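Local coordinates for protein xylulokinase (Brucella ovis, PDB 5VM1) that probably phosphorylates D-xylulose to D-xylulose 5-phosphate at the expense of ATP, as a sugar kinase of the FGGY family, at residues Val212-Leu221 with Ala233-Ala241; Ala248-Ala259 with Val268-Tyr276. All coordinates share one frame; numbering follows the deposited sequence.

Interaction 1 pairs the edge strand 217-220 with strand 236-242 in the sheet of the N-terminal FGGY domain; interaction 2 joins the end of helix 243-251 and the loop after it to strand 267-273 in the second sheet. The chain runs directly from one to the other, since strand 236-242 leads into helix 243-251. Their centres are about 22 Å apart and their nearest atoms about 6 Å, without touching. Asp243, the predicted proton acceptor, follows strand 236-242 in the chain: its side chain is about 10 Å from Gly240 of interaction 1 and about 8 Å from the side chain of Phe270 in interaction 2. Phe270 is also about 8 Å from Met87, a predicted substrate-binding residue.

Interaction 1: residues Val212-Leu221 with Ala233-Ala241; sequences VEGSEAAGCL and ASVIVAGGA
Leu221 holds CG anti to its backbone N (chi1 -176°) and Val235 does the same with CG1 (chi1 -177°), which lays the two side chains side by side, pointing the same way. CB of Leu221 is 3.8 Å from CB of Val235, and the leucine CD2 branch runs on beside the valine methyls. Ile236 places CG2, not its longer branch, against Ala217, with CG2 3.9 Å from the alanine CB. The backbones pair antiparallel, Ala217 with Ala238 and Cys220 with Ile236, both non-hydrogen-bonded pairs; the register slips by one residue between them, a beta bulge through Ala218 and Gly219. Three bonds stitch this ladder. Ala218 N reaches Val237 O at 2.8 Å, Val237 N returns to Gly219 O almost straight (172°) but from above the carbonyl plane, and Leu221 N meets Val235 O at 2.9 Å. Beyond the ladder, the type I turn 213-216 turns two of its carbonyls to the N-H groups of Gly239 and Gly240. Gly240 N uses an in-plane lone pair of Gly214 O at 2.8 Å, while Gly239 N makes a weak bond to Glu216 O. Here Gly214 and Gly239 bring their CA atoms to 3.9 Å. Within the turn, Glu213 N bonds to Glu216 OE2 from above the carboxylate plane, and Glu213 itself forms a salt bridge with Arg191. Arg166 binds the carbonyls of Ala238 and Gly239. The contact is therefore held mainly by backbone hydrogen bonds, which fasten the edge strand and the turn; small residues let the chains close up, and apolar side chains add two small contacts.

Interaction 2: residues Ala248-Ala259 with Val268-Tyr276; sequences ACGMGTVKPGHA and VLFAANGAY
Ala248, near the end of helix 243-251, sets its CB over one face of the Phe270 ring, a CH-pi contact 3.8 Å from the centroid and offset toward the rim at CE1 and CZ. The ring gets there because Phe270 has CG anti to its backbone N (chi1 -175°). Gly252, with positive phi, is the first residue to leave helical backbone angles, and Thr253 N still bonds back to Ala248 O. At the centre of an inverse gamma turn, Thr253 runs alongside the Phe270 side chain, the two pointing opposite ways, its CG2 4.1 Å from CD1 of the ring, while its carbonyl is bound by His289. The chain then curls round the methyl of Ala272, whose CB lies 3.5 Å from Lys255 O. In the type II turn 255-258, Pro256 rests CG on Gly274 N at 3.6 Å and directs its CA hydrogen at Ala272 O. The same oxygen accepts Gly257 N at 3.2 Å. His258 O takes Ala272 N nearly head-on, at 3.1 Å, so both polar backbone atoms of Ala272 are held by this turn. Ala259, in strand 259-263, pairs antiparallel with Ala271 as a non-hydrogen-bonded pair, their CB atoms 4.3 Å apart on one face. In the mixed sheet, strand 267-273 lies between 259-263 and 295-301, antiparallel to both, with Phe270 stacked on His296, Leu269 and Ala271 against helix 367-390, and Ala259 touching strand 399-402.

Interaction 1: residues Val212-Leu221 with Ala233-Ala241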
loop_
_atom_site.group_PDB
_atom_site.type_symbol
_atom_site.label_atom_id
_atom_site.label_comp_id
_atom_site.label_asym_id
_atom_site.label_seq_id
_atom_site.Cartn_x
_atom_site.Cartn_y
_atom_site.Cartn_z
ATOM N N VAL A 212 -3.136 17.242 8.044
ATOM C CA VAL A 212 -3.321 16.840 9.431
ATOM C C VAL A 212 -2.610 15.506 9.592
ATOM O O VAL A 212 -2.242 14.858 8.613
ATOM C CB VAL A 212 -4.811 16.683 9.823
ATOM C CG1 VAL A 212 -5.553 17.993 9.748
ATOM C CG2 VAL A 212 -5.483 15.632 8.938
ATOM N N GLU A 213 -2.426 15.084 10.841
ATOM C CA GLU A 213 -1.983 13.714 11.064
ATOM C C GLU A 213 -3.174 12.779 10.923
ATOM O O GLU A 213 -4.314 13.161 11.192
ATOM C CB GLU A 213 -1.324 13.537 12.431
ATOM C CG GLU A 213 -0.124 14.431 12.623
ATOM C CD GLU A 213 1.021 14.069 11.732
ATOM O OE1 GLU A 213 1.014 12.979 11.125
ATOM O OE2 GLU A 213 1.939 14.893 11.640
ATOM N N GLY A 214 -2.900 11.561 10.446
ATOM C CA GLY A 214 -3.972 10.635 10.133
ATOM C C GLY A 214 -4.865 10.312 11.307
ATOM O O GLY A 214 -6.050 10.028 11.131
ATOM N N SER A 215 -4.307 10.313 12.507
ATOM C CA SER A 215 -5.051 9.970 13.701
ATOM C C SER A 215 -5.693 11.177 14.365
ATOM O O SER A 215 -6.350 11.019 15.403
ATOM C CB SER A 215 -4.128 9.263 14.694
ATOM O OG SER A 215 -3.047 10.117 14.995
ATOM N N GLU A 216 -5.523 12.378 13.824
ATOM C CA GLU A 216 -6.141 13.507 14.504
ATOM C C GLU A 216 -7.464 13.860 13.824
ATOM O O GLU A 216 -7.757 13.403 12.718
ATOM C CB GLU A 216 -5.189 14.714 14.627
ATOM C CG GLU A 216 -4.721 15.477 13.412
ATOM C CD GLU A 216 -3.436 16.291 13.708
ATOM O OE1 GLU A 216 -2.810 16.047 14.780
ATOM O OE2 GLU A 216 -3.074 17.181 12.890
ATOM N N ALA A 217 -8.296 14.629 14.534
ATOM C CA ALA A 217 -9.642 14.931 14.061
ATOM C C ALA A 217 -9.562 15.846 12.857
ATOM O O ALA A 217 -8.842 16.847 12.882
ATOM C CB ALA A 217 -10.452 15.600 15.160
ATOM N N ALA A 218 -10.272 15.490 11.789
ATOM C CA ALA A 218 -10.125 16.191 10.521
ATOM C C ALA A 218 -11.474 16.271 9.791
ATOM O O ALA A 218 -11.672 15.718 8.699
ATOM C CB ALA A 218 -9.023 15.517 9.698
ATOM N N GLY A 219 -12.406 16.984 10.416
ATOM C CA GLY A 219 -13.736 17.237 9.911
ATOM C C GLY A 219 -14.803 16.567 10.760
ATOM O O GLY A 219 -14.539 15.657 11.555
ATOM N N CYS A 220 -16.029 17.065 10.604
ATOM C CA CYS A 220 -17.213 16.488 11.218
ATOM C C CYS A 220 -18.177 16.068 10.117
ATOM O O CYS A 220 -18.241 16.694 9.055
ATOM C CB CYS A 220 -17.888 17.495 12.178
ATOM S SG CYS A 220 -16.874 17.959 13.604
ATOM N N LEU A 221 -18.922 14.997 10.363
ATOM C CA LEU A 221 -19.903 14.538 9.388
ATOM C C LEU A 221 -20.986 15.590 9.153
ATOM O O LEU A 221 -21.540 16.152 10.105
ATOM C CB LEU A 221 -20.519 13.225 9.865
ATOM C CG LEU A 221 -21.516 12.517 8.952
ATOM C CD1 LEU A 221 -20.879 12.111 7.622
ATOM C CD2 LEU A 221 -22.088 11.310 9.697
ATOM N N ALA A 233 -24.797 11.451 17.696
ATOM C CA ALA A 233 -23.887 12.454 18.223
ATOM C C ALA A 233 -23.120 13.138 17.101
ATOM O O ALA A 233 -23.219 12.775 15.925
ATOM C CB ALA A 233 -22.896 11.843 19.221
ATOM N N SER A 234 -22.369 14.164 17.503
ATOM C CA SER A 234 -21.388 14.793 16.631
ATOM C C SER A 234 -20.361 13.753 16.202
ATOM O O SER A 234 -19.649 13.192 17.042
ATOM C CB SER A 234 -20.718 15.957 17.363
ATOM O OG SER A 234 -19.665 16.494 16.587
ATOM N N VAL A 235 -20.316 13.466 14.901
ATOM C CA VAL A 235 -19.489 12.393 14.359
ATOM C C VAL A 235 -18.194 13.006 13.832
ATOM O O VAL A 235 -18.196 13.702 12.810
ATOM C CB VAL A 235 -20.225 11.622 13.256
ATOM C CG1 VAL A 235 -19.378 10.476 12.759
ATOM C CG2 VAL A 235 -21.548 11.106 13.766
ATOM N N ILE A 236 -17.075 12.678 14.475
ATOM C CA ILE A 236 -15.760 13.151 14.050
ATOM C C ILE A 236 -15.246 12.247 12.934
ATOM O O ILE A 236 -15.454 11.025 12.965
ATOM C CB ILE A 236 -14.786 13.161 15.247
ATOM C CG1 ILE A 236 -14.946 14.419 16.105
ATOM C CG2 ILE A 236 -13.332 12.974 14.797
ATOM C CD1 ILE A 236 -14.426 14.238 17.544
ATOM N N VAL A 237 -14.624 12.842 11.912
ATOM C CA VAL A 237 -13.949 12.097 10.847
ATOM C C VAL A 237 -12.437 12.225 11.018
ATOM O O VAL A 237 -11.908 13.338 11.134
ATOM C CB VAL A 237 -14.378 12.560 9.443
ATOM C CG1 VAL A 237 -13.728 11.678 8.397
ATOM C CG2 VAL A 237 -15.883 12.477 9.293
ATOM N N ALA A 238 -11.743 11.085 11.031
ATOM C CA ALA A 238 -10.304 11.079 11.242
ATOM C C ALA A 238 -9.556 11.505 9.978
ATOM O O ALA A 238 -10.115 11.597 8.878
ATOM C CB ALA A 238 -9.828 9.702 11.690
ATOM N N GLY A 239 -8.269 11.803 10.161
ATOM C CA GLY A 239 -7.433 12.098 9.017
ATOM C C GLY A 239 -7.350 10.929 8.059
ATOM O O GLY A 239 -7.398 11.104 6.838
ATOM N N GLY A 240 -7.252 9.722 8.598
ATOM C CA GLY A 240 -7.174 8.547 7.771
ATOM C C GLY A 240 -5.749 8.258 7.335
ATOM O O GLY A 240 -4.776 8.739 7.899
ATOM N N ALA A 241 -5.633 7.460 6.290
ATOM C CA ALA A 241 -4.304 7.132 5.812
ATOM C C ALA A 241 -4.438 6.604 4.399
ATOM O O ALA A 241 -5.534 6.267 3.952
ATOM C CB ALA A 241 -3.626 6.120 6.742
#

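Interaction 2: residues Ala248-Ala259 with Val268-Tyr276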
loop_
_atom_site.group_PDB
_atom_site.type_symbol
_atom_site.label_atom_id
_atom_site.label_comp_id
_atom_site.label_asym_id
_atom_site.label_seq_id
_atom_site.Cartn_x
_atom_site.Cartn_y
_atom_site.Cartn_z
ATOM N N ALA A 248 -1.118 -0.941 7.887
ATOM C CA ALA A 248 -0.147 -1.062 8.973
ATOM C C ALA A 248 -0.749 -0.688 10.328
ATOM O O ALA A 248 -0.438 -1.328 11.341
ATOM C CB ALA A 248 1.073 -0.189 8.682
ATOM N N CYS A 249 -1.626 0.329 10.367
ATOM C CA CYS A 249 -2.356 0.632 11.598
ATOM C C CYS A 249 -3.275 -0.507 11.990
ATOM O O CYS A 249 -3.426 -0.805 13.174
ATOM C CB CYS A 249 -3.184 1.907 11.454
ATOM S SG CYS A 249 -2.258 3.440 11.434
ATOM N N GLY A 250 -3.890 -1.170 11.011
ATOM C CA GLY A 250 -4.695 -2.338 11.329
ATOM C C GLY A 250 -3.867 -3.488 11.866
ATOM O O GLY A 250 -4.350 -4.281 12.674
ATOM N N MET A 251 -2.614 -3.588 11.436
ATOM C CA MET A 251 -1.746 -4.691 11.807
ATOM C C MET A 251 -0.919 -4.431 13.056
ATOM O O MET A 251 -0.290 -5.368 13.557
ATOM C CB MET A 251 -0.773 -4.987 10.674
ATOM C CG MET A 251 -0.267 -6.400 10.718
ATOM S SD MET A 251 -1.352 -7.310 9.649
ATOM C CE MET A 251 -1.010 -6.306 8.167
ATOM N N GLY A 252 -0.908 -3.205 13.579
ATOM C CA GLY A 252 -0.026 -2.863 14.679
ATOM C C GLY A 252 1.391 -2.530 14.266
ATOM O O GLY A 252 2.278 -2.477 15.131
ATOM N N THR A 253 1.640 -2.296 12.980
ATOM C CA THR A 253 2.988 -1.997 12.512
ATOM C C THR A 253 3.225 -0.483 12.535
ATOM O O THR A 253 3.189 0.205 11.521
ATOM C CB THR A 253 3.191 -2.571 11.122
ATOM O OG1 THR A 253 2.684 -3.901 11.100
ATOM C CG2 THR A 253 4.652 -2.592 10.796
ATOM N N VAL A 254 3.441 0.038 13.741
ATOM C CA VAL A 254 3.603 1.475 13.926
ATOM C C VAL A 254 4.843 1.815 14.758
ATOM O O VAL A 254 5.275 2.974 14.792
ATOM C CB VAL A 254 2.331 2.071 14.551
ATOM C CG1 VAL A 254 1.156 1.867 13.639
ATOM C CG2 VAL A 254 2.059 1.419 15.877
ATOM N N LYS A 255 5.463 0.770 15.471
ATOM C CA LYS A 255 6.670 1.121 16.235
ATOM C C LYS A 255 7.930 0.851 15.426
ATOM O O LYS A 255 7.930 -0.015 14.546
ATOM C CB LYS A 255 6.752 0.324 17.538
ATOM C CG LYS A 255 5.728 0.720 18.601
ATOM C CD LYS A 255 6.082 0.161 19.974
ATOM C CE LYS A 255 5.806 -1.332 20.108
ATOM N NZ LYS A 255 5.851 -1.741 21.568
ATOM N N PRO A 256 9.003 1.603 15.680
ATOM C CA PRO A 256 10.228 1.433 14.887
ATOM C C PRO A 256 10.762 0.009 14.899
ATOM O O PRO A 256 10.877 -0.638 15.950
ATOM C CB PRO A 256 11.210 2.414 15.533
ATOM C CG PRO A 256 10.365 3.455 16.130
ATOM C CD PRO A 256 9.006 2.872 16.418
ATOM N N GLY A 257 11.126 -0.458 13.707
ATOM C CA GLY A 257 11.654 -1.787 13.517
ATOM C C GLY A 257 10.616 -2.865 13.346
ATOM O O GLY A 257 10.987 -4.017 13.061
ATOM N N HIS A 258 9.339 -2.541 13.554
ATOM C CA HIS A 258 8.249 -3.463 13.288
ATOM C C HIS A 258 7.900 -3.447 11.812
ATOM O O HIS A 258 7.801 -2.381 11.195
ATOM C CB HIS A 258 7.032 -3.100 14.127
ATOM C CG HIS A 258 7.169 -3.495 15.562
ATOM N ND1 HIS A 258 6.298 -4.369 16.178
ATOM C CD2 HIS A 258 8.086 -3.151 16.497
ATOM C CE1 HIS A 258 6.671 -4.544 17.433
ATOM N NE2 HIS A 258 7.751 -3.813 17.652
ATOM N N ALA A 259 7.714 -4.636 11.240
ATOM C CA ALA A 259 7.538 -4.745 9.803
ATOM C C ALA A 259 6.520 -5.819 9.443
ATOM O O ALA A 259 6.326 -6.800 10.164
ATOM C CB ALA A 259 8.879 -5.021 9.103
ATOM N N VAL A 268 5.189 -6.408 -0.802
ATOM C CA VAL A 268 5.473 -5.166 -0.090
ATOM C C VAL A 268 6.102 -5.502 1.245
ATOM O O VAL A 268 5.564 -6.313 2.006
ATOM C CB VAL A 268 4.223 -4.287 0.113
ATOM C CG1 VAL A 268 4.555 -3.135 1.000
ATOM C CG2 VAL A 268 3.735 -3.760 -1.217
ATOM N N LEU A 269 7.226 -4.858 1.533
ATOM C CA LEU A 269 7.883 -4.935 2.829
ATOM C C LEU A 269 7.691 -3.565 3.472
ATOM O O LEU A 269 8.208 -2.570 2.963
ATOM C CB LEU A 269 9.360 -5.274 2.650
ATOM C CG LEU A 269 10.219 -5.497 3.884
ATOM C CD1 LEU A 269 9.750 -6.759 4.613
ATOM C CD2 LEU A 269 11.669 -5.617 3.497
ATOM N N PHE A 270 6.905 -3.507 4.549
ATOM C CA PHE A 270 6.520 -2.260 5.207
ATOM C C PHE A 270 7.174 -2.218 6.568
ATOM O O PHE A 270 6.936 -3.099 7.395
ATOM C CB PHE A 270 5.013 -2.143 5.375
ATOM C CG PHE A 270 4.544 -0.807 5.960
ATOM C CD1 PHE A 270 4.767 -0.481 7.291
ATOM C CD2 PHE A 270 3.831 0.105 5.167
ATOM C CE1 PHE A 270 4.322 0.719 7.811
ATOM C CE2 PHE A 270 3.382 1.312 5.677
ATOM C CZ PHE A 270 3.619 1.611 7.007
ATOM N N ALA A 271 7.954 -1.176 6.809
ATOM C CA ALA A 271 8.631 -0.988 8.075
ATOM C C ALA A 271 8.275 0.380 8.637
ATOM O O ALA A 271 8.409 1.397 7.943
ATOM C CB ALA A 271 10.147 -1.118 7.882
ATOM N N ALA A 272 7.845 0.408 9.897
ATOM C CA ALA A 272 7.586 1.673 10.567
ATOM C C ALA A 272 8.889 2.270 11.093
ATOM O O ALA A 272 9.769 1.537 11.562
ATOM C CB ALA A 272 6.585 1.469 11.695
ATOM N N ASN A 273 9.015 3.610 10.992
ATOM C CA ASN A 273 10.213 4.358 11.393
ATOM C C ASN A 273 9.933 5.450 12.429
ATOM O O ASN A 273 8.912 6.148 12.367
ATOM C CB ASN A 273 10.908 5.054 10.207
ATOM C CG ASN A 273 11.294 4.112 9.078
ATOM O OD1 ASN A 273 11.321 4.516 7.921
ATOM N ND2 ASN A 273 11.594 2.862 9.408
ATOM N N GLY A 274 10.894 5.659 13.330
ATOM C CA GLY A 274 10.862 6.761 14.279
ATOM C C GLY A 274 11.323 8.096 13.731
ATOM O O GLY A 274 11.191 9.120 14.413
ATOM N N ALA A 275 11.866 8.101 12.513
ATOM C CA ALA A 275 12.281 9.316 11.833
ATOM C C ALA A 275 12.087 9.145 10.332
ATOM O O ALA A 275 11.717 8.071 9.846
ATOM C CB ALA A 275 13.741 9.661 12.148
ATOM N N TYR A 276 12.279 10.248 9.607
ATOM C CA TYR A 276 12.254 10.231 8.151
ATOM C C TYR A 276 13.581 9.684 7.639
ATOM O O TYR A 276 14.637 10.285 7.862
ATOM C CB TYR A 276 11.970 11.628 7.623
ATOM C CG TYR A 276 12.225 11.832 6.148
ATOM C CD1 TYR A 276 11.497 11.148 5.168
ATOM C CD2 TYR A 276 13.189 12.743 5.737
ATOM C CE1 TYR A 276 11.741 11.388 3.813
ATOM C CE2 TYR A 276 13.443 12.968 4.434
ATOM C CZ TYR A 276 12.733 12.308 3.473
ATOM O OH TYR A 276 13.065 12.606 2.179
#